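Local coordinates for acetyl xylan esterase (Paenibacillus sp. R4, PDB 6AGQ), which probably removes acetyl groups from acetylated xylan and related acetyl esters, as a cold-active serine hydrolase of the alpha/beta-hydrolase fold, at residues A164-C169 with D198-L203; D119-G124 with Y154-L159. One frame throughout, in Å; residues are numbered along the deposited sequence.

Helix 153-170 serves both contacts: its first turns, in 154-159, pack on the loop 119-124 in contact 2, and its last turns, in 164-169, meet the loop 198-203 in contact 1. The two centres lie about 17 Å apart and their nearest atoms about 5 Å, so the contacts follow one another along the helix without touching. Contact 2 is the buried one and sits nearer the probable active site; V120 packs on Q186 and L190 of helix 186-197, next to the likely nucleophile elbow around S185. Contact 1 lies beyond the far end of helix 186-197, where the chain turns into strand 203-207, and is partly open.

Contact 1: residues A164-C169 with D198-L203; sequences ALDFVC and DSRPKL
The guanidinium of R200 lies with one face over L165, whose CB sits 3.7 Å from NH2 and is displaced toward the rim of the group. Its edges are taken by two carboxylates: OD1 of D166 from the helix, and D198 from the same loop as R200. SG of C169 approaches obliquely, near NH1 and CD. D166 and R200 cross at about a right angle, their planes 50° apart, and the main bond runs from NH2 to D166 OD1 at 3.0 Å, in the guanidinium plane and nearly along the C-O axis of the acceptor. A weak second bond runs from R200 NH1 to the same D166 OD1 at 3.3 Å. R200 grips D198 side-on: its NE reaches the syn lone pair of D198 OD2 at 2.7 Å and almost straight (175°), while its NH2 meets D198 OD1 at 2.9 Å from above the carboxylate plane. OD2 also accepts from the backbone N of R200, on its anti side but well out of the carboxylate plane, closing an Asx turn just after helix 186-197. A bend at chi3 (-63°) in the otherwise extended R200 chain carries the guanidinium to both acids. Beside this network, CD1 of L165 rests 3.6 Å from CG of D198 and touches CG of P201, while the same leucine packs inward on V181 and Y92 of the central sheet. Replacing R200 by an alanine removes the guanidinium: D166 and D198 would probably lose their shared cation and L165 CB its cover. D166 OD1 and D198 OD1 are only 5.5 Å apart, so one arginine offsets two like charges, which would probably favour the ionised form of both; the network also ties helix 153-170 to the loop leading into strand 203-207.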
loop_
_atom_site.group_PDB
_atom_site.type_symbol
_atom_site.label_atom_id
_atom_site.label_comp_id
_atom_site.label_asym_id
_atom_site.label_seq_id
_atom_site.Cartn_x
_atom_site.Cartn_y
_atom_site.Cartn_z
ATOM N N ALA A 164 -19.958 37.093 0.556
ATOM C CA ALA A 164 -20.455 36.569 1.835
ATOM C C ALA A 164 -20.350 37.589 2.991
ATOM O O ALA A 164 -21.179 37.643 3.868
ATOM C CB ALA A 164 -19.742 35.282 2.201
ATOM N N LEU A 165 -19.325 38.420 2.989
ATOM C CA LEU A 165 -19.245 39.501 3.997
ATOM C C LEU A 165 -20.297 40.574 3.705
ATOM O O LEU A 165 -20.870 41.092 4.644
ATOM C CB LEU A 165 -17.880 40.152 4.032
ATOM C CG LEU A 165 -16.687 39.206 4.093
ATOM C CD1 LEU A 165 -15.379 39.973 3.842
ATOM C CD2 LEU A 165 -16.674 38.420 5.396
ATOM N N ASP A 166 -20.567 40.880 2.422
ATOM C CA ASP A 166 -21.706 41.771 2.011
ATOM C C ASP A 166 -23.029 41.173 2.505
ATOM O O ASP A 166 -23.901 41.897 2.937
ATOM C CB ASP A 166 -21.882 41.958 0.446
ATOM C CG ASP A 166 -20.658 42.618 -0.282
ATOM O OD1 ASP A 166 -19.775 43.187 0.377
ATOM O OD2 ASP A 166 -20.598 42.569 -1.556
ATOM N N PHE A 167 -23.204 39.865 2.370
ATOM C CA PHE A 167 -24.446 39.242 2.870
ATOM C C PHE A 167 -24.584 39.396 4.386
ATOM O O PHE A 167 -25.639 39.879 4.857
ATOM C CB PHE A 167 -24.581 37.770 2.528
ATOM C CG PHE A 167 -25.809 37.118 3.146
ATOM C CD1 PHE A 167 -27.062 37.271 2.563
ATOM C CD2 PHE A 167 -25.709 36.381 4.360
ATOM C CE1 PHE A 167 -28.187 36.696 3.164
ATOM C CE2 PHE A 167 -26.817 35.785 4.954
ATOM C CZ PHE A 167 -28.063 35.935 4.358
ATOM N N VAL A 168 -23.571 39.007 5.162
ATOM C CA VAL A 168 -23.757 39.115 6.591
ATOM C C VAL A 168 -23.931 40.564 7.017
ATOM O O VAL A 168 -24.711 40.821 7.943
ATOM C CB VAL A 168 -22.719 38.364 7.473
ATOM C CG1 VAL A 168 -22.796 36.875 7.193
ATOM C CG2 VAL A 168 -21.292 38.895 7.378
ATOM N N CYS A 169 -23.235 41.503 6.366
ATOM C CA CYS A 169 -23.382 42.940 6.722
ATOM C C CYS A 169 -24.759 43.522 6.357
ATOM O O CYS A 169 -25.268 44.401 7.036
ATOM C CB CYS A 169 -22.293 43.785 6.092
ATOM S SG CYS A 169 -20.728 43.460 6.899
ATOM N N ASP A 198 -10.324 42.468 2.211
ATOM C CA ASP A 198 -11.411 43.247 2.784
ATOM C C ASP A 198 -11.042 43.705 4.148
ATOM O O ASP A 198 -10.531 42.910 4.920
ATOM C CB ASP A 198 -12.687 42.372 2.873
ATOM C CG ASP A 198 -13.974 43.201 2.955
ATOM O OD1 ASP A 198 -14.531 43.535 1.882
ATOM O OD2 ASP A 198 -14.453 43.522 4.081
ATOM N N SER A 199 -11.353 44.951 4.475
ATOM C CA SER A 199 -11.042 45.534 5.803
ATOM C C SER A 199 -11.970 45.183 6.933
ATOM O O SER A 199 -11.696 45.588 8.058
ATOM C CB SER A 199 -11.083 47.067 5.773
ATOM O OG SER A 199 -10.282 47.562 4.760
ATOM N N ARG A 200 -13.109 44.576 6.642
ATOM C CA ARG A 200 -14.170 44.444 7.660
ATOM C C ARG A 200 -13.902 43.364 8.747
ATOM O O ARG A 200 -14.254 43.588 9.915
ATOM C CB ARG A 200 -15.569 44.254 7.027
ATOM C CG ARG A 200 -16.167 45.551 6.430
ATOM C CD ARG A 200 -17.354 45.282 5.503
ATOM N NE ARG A 200 -17.000 44.473 4.298
ATOM C CZ ARG A 200 -17.847 44.115 3.330
ATOM N NH1 ARG A 200 -19.115 44.481 3.372
ATOM N NH2 ARG A 200 -17.430 43.382 2.293
ATOM N N PRO A 201 -13.353 42.194 8.371
ATOM C CA PRO A 201 -13.176 41.129 9.364
ATOM C C PRO A 201 -12.239 41.546 10.471
ATOM O O PRO A 201 -11.209 42.146 10.209
ATOM C CB PRO A 201 -12.577 39.972 8.553
ATOM C CG PRO A 201 -12.902 40.276 7.147
ATOM C CD PRO A 201 -12.931 41.751 7.027
ATOM N N LYS A 202 -12.650 41.284 11.711
ATOM C CA LYS A 202 -11.878 41.591 12.864
ATOM C C LYS A 202 -10.939 40.432 13.296
ATOM O O LYS A 202 -9.836 40.686 13.813
ATOM C CB LYS A 202 -12.834 41.893 13.956
ATOM C CG LYS A 202 -12.186 42.476 15.152
ATOM C CD LYS A 202 -13.198 42.473 16.257
ATOM C CE LYS A 202 -12.658 43.226 17.448
ATOM N NZ LYS A 202 -13.774 43.339 18.422
ATOM N N LEU A 203 -11.392 39.200 13.086
ATOM C CA LEU A 203 -10.618 38.005 13.368
ATOM C C LEU A 203 -10.501 37.125 12.130
ATOM O O LEU A 203 -11.433 37.058 11.350
ATOM C CB LEU A 203 -11.310 37.170 14.435
ATOM C CG LEU A 203 -11.040 37.337 15.885
ATOM C CD1 LEU A 203 -10.869 38.767 16.284
ATOM C CD2 LEU A 203 -12.121 36.663 16.685
#

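Contact 2: residues D119-G124 with Y154-L159; sequences DVRGQG and YKQVYL
V120 and V157 meet methyl to methyl, CG1 to CG1 at 3.7 Å, where the backbones of loop and helix come closest. This is the tight half of the contact. CG2 of V157 also lies 3.6 Å from CG of R121, the arginine chain running antiparallel past the valine. R121 then lays its guanidinium against the helix, with CB of Q156 over the centre of one face, 3.5 Å from CZ. Its chi1 of 59° sets CG between the backbone N and carbonyl carbon, and a bend at chi3 turns the group onto Q156. D129, D160 and D66 hold its nitrogens in salt bridges, consistent with a firmly fixed cation. The contact is looser toward Q123, whose NE2 stays 4.5 Å from OH of Y154; these two find their partners elsewhere, Q123 OE1 at the backbone of S96 and Y154 OH at Q186. On the more open flank, Q156 is partly exposed. V120 to Q123 form a type II beta turn, with G122 at its third position. The loop opens a beta-alpha-beta crossover, from strand 114-118 through helix 153-170 to strand 179-184, as in the alpha/beta-hydrolase fold.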
loop_
_atom_site.group_PDB
_atom_site.type_symbol
_atom_site.label_atom_id
_atom_site.label_comp_id
_atom_site.label_asym_id
_atom_site.label_seq_id
_atom_site.Cartn_x
_atom_site.Cartn_y
_atom_site.Cartn_z
ATOM N N ASP A 119 -21.284 27.368 0.003
ATOM C CA ASP A 119 -20.663 26.589 -1.068
ATOM C C ASP A 119 -19.595 27.398 -1.854
ATOM O O ASP A 119 -19.792 28.548 -2.144
ATOM C CB ASP A 119 -21.686 26.223 -2.085
ATOM C CG ASP A 119 -22.707 25.124 -1.634
ATOM O OD1 ASP A 119 -22.487 24.348 -0.649
ATOM O OD2 ASP A 119 -23.729 25.035 -2.370
ATOM N N VAL A 120 -18.531 26.718 -2.287
ATOM C CA VAL A 120 -17.519 27.212 -3.199
ATOM C C VAL A 120 -17.999 26.694 -4.547
ATOM O O VAL A 120 -18.340 25.530 -4.683
ATOM C CB VAL A 120 -16.108 26.635 -2.897
ATOM C CG1 VAL A 120 -15.089 27.080 -3.953
ATOM C CG2 VAL A 120 -15.643 27.023 -1.513
ATOM N N ARG A 121 -18.066 27.596 -5.510
ATOM C CA ARG A 121 -18.704 27.381 -6.772
ATOM C C ARG A 121 -18.251 26.140 -7.598
ATOM O O ARG A 121 -17.073 25.869 -7.783
ATOM C CB ARG A 121 -18.590 28.659 -7.589
ATOM C CG ARG A 121 -17.156 29.076 -7.828
ATOM C CD ARG A 121 -17.072 29.968 -9.017
ATOM N NE ARG A 121 -17.872 31.155 -8.757
ATOM C CZ ARG A 121 -18.414 31.911 -9.702
ATOM N NH1 ARG A 121 -19.082 33.000 -9.345
ATOM N NH2 ARG A 121 -18.252 31.579 -10.998
ATOM N N GLY A 122 -19.198 25.295 -7.982
ATOM C CA GLY A 122 -18.829 24.135 -8.752
ATOM C C GLY A 122 -18.355 22.954 -7.957
ATOM O O GLY A 122 -18.103 21.938 -8.549
ATOM N N GLN A 123 -18.228 23.041 -6.632
ATOM C CA GLN A 123 -17.719 21.900 -5.890
ATOM C C GLN A 123 -18.837 20.936 -5.423
ATOM O O GLN A 123 -19.837 20.843 -6.090
ATOM C CB GLN A 123 -16.764 22.334 -4.815
ATOM C CG GLN A 123 -15.616 23.102 -5.448
ATOM C CD GLN A 123 -14.501 23.434 -4.489
ATOM O OE1 GLN A 123 -14.492 22.969 -3.362
ATOM N NE2 GLN A 123 -13.560 24.254 -4.936
ATOM N N GLY A 124 -18.728 20.250 -4.295
ATOM C CA GLY A 124 -19.630 19.142 -4.022
ATOM C C GLY A 124 -20.992 19.573 -3.554
ATOM O O GLY A 124 -21.584 18.890 -2.721
ATOM N N TYR A 154 -10.089 30.818 -9.165
ATOM C CA TYR A 154 -10.179 31.406 -7.833
ATOM C C TYR A 154 -10.470 32.872 -7.859
ATOM O O TYR A 154 -10.759 33.422 -6.777
ATOM C CB TYR A 154 -9.012 31.031 -6.879
ATOM C CG TYR A 154 -9.121 29.608 -6.295
ATOM C CD1 TYR A 154 -10.019 29.312 -5.249
ATOM C CD2 TYR A 154 -8.275 28.584 -6.752
ATOM C CE1 TYR A 154 -10.147 28.022 -4.736
ATOM C CE2 TYR A 154 -8.343 27.301 -6.217
ATOM C CZ TYR A 154 -9.278 27.012 -5.223
ATOM O OH TYR A 154 -9.340 25.759 -4.717
ATOM N N LYS A 155 -10.494 33.518 -9.030
ATOM C CA LYS A 155 -10.881 34.913 -9.027
ATOM C C LYS A 155 -12.343 35.084 -8.589
ATOM O O LYS A 155 -12.605 35.745 -7.627
ATOM C CB LYS A 155 -10.656 35.595 -10.361
ATOM C CG LYS A 155 -10.912 37.090 -10.302
ATOM C CD LYS A 155 -10.792 37.755 -11.682
ATOM C CE LYS A 155 -12.132 38.069 -12.262
ATOM N NZ LYS A 155 -11.951 38.528 -13.661
ATOM N N GLN A 156 -13.276 34.483 -9.304
ATOM C CA GLN A 156 -14.652 34.538 -8.926
ATOM C C GLN A 156 -14.910 33.851 -7.574
ATOM O O GLN A 156 -15.783 34.320 -6.821
ATOM C CB GLN A 156 -15.576 33.973 -10.027
ATOM C CG GLN A 156 -15.752 34.925 -11.200
ATOM C CD GLN A 156 -16.633 36.129 -10.864
ATOM O OE1 GLN A 156 -17.533 36.047 -10.024
ATOM N NE2 GLN A 156 -16.346 37.258 -11.487
ATOM N N VAL A 157 -14.118 32.836 -7.180
ATOM C CA VAL A 157 -14.285 32.268 -5.809
ATOM C C VAL A 157 -14.019 33.307 -4.721
ATOM O O VAL A 157 -14.810 33.448 -3.757
ATOM C CB VAL A 157 -13.421 30.984 -5.629
ATOM C CG1 VAL A 157 -13.577 30.392 -4.259
ATOM C CG2 VAL A 157 -13.826 29.946 -6.681
ATOM N N TYR A 158 -12.914 34.068 -4.862
ATOM C CA TYR A 158 -12.563 35.064 -3.848
ATOM C C TYR A 158 -13.584 36.165 -3.788
ATOM O O TYR A 158 -13.944 36.653 -2.706
ATOM C CB TYR A 158 -11.171 35.660 -4.055
ATOM C CG TYR A 158 -10.013 34.738 -3.730
ATOM C CD1 TYR A 158 -10.169 33.362 -3.612
ATOM C CD2 TYR A 158 -8.753 35.234 -3.578
ATOM C CE1 TYR A 158 -9.096 32.537 -3.332
ATOM C CE2 TYR A 158 -7.668 34.373 -3.360
ATOM C CZ TYR A 158 -7.854 33.060 -3.221
ATOM O OH TYR A 158 -6.813 32.214 -2.985
ATOM N N LEU A 159 -14.078 36.559 -4.940
ATOM C CA LEU A 159 -15.183 37.538 -4.957
ATOM C C LEU A 159 -16.459 37.026 -4.285
ATOM O O LEU A 159 -17.145 37.798 -3.611
ATOM C CB LEU A 159 -15.488 37.941 -6.422
ATOM C CG LEU A 159 -14.356 38.674 -7.100
ATOM C CD1 LEU A 159 -14.708 38.948 -8.552
ATOM C CD2 LEU A 159 -13.962 39.982 -6.422
#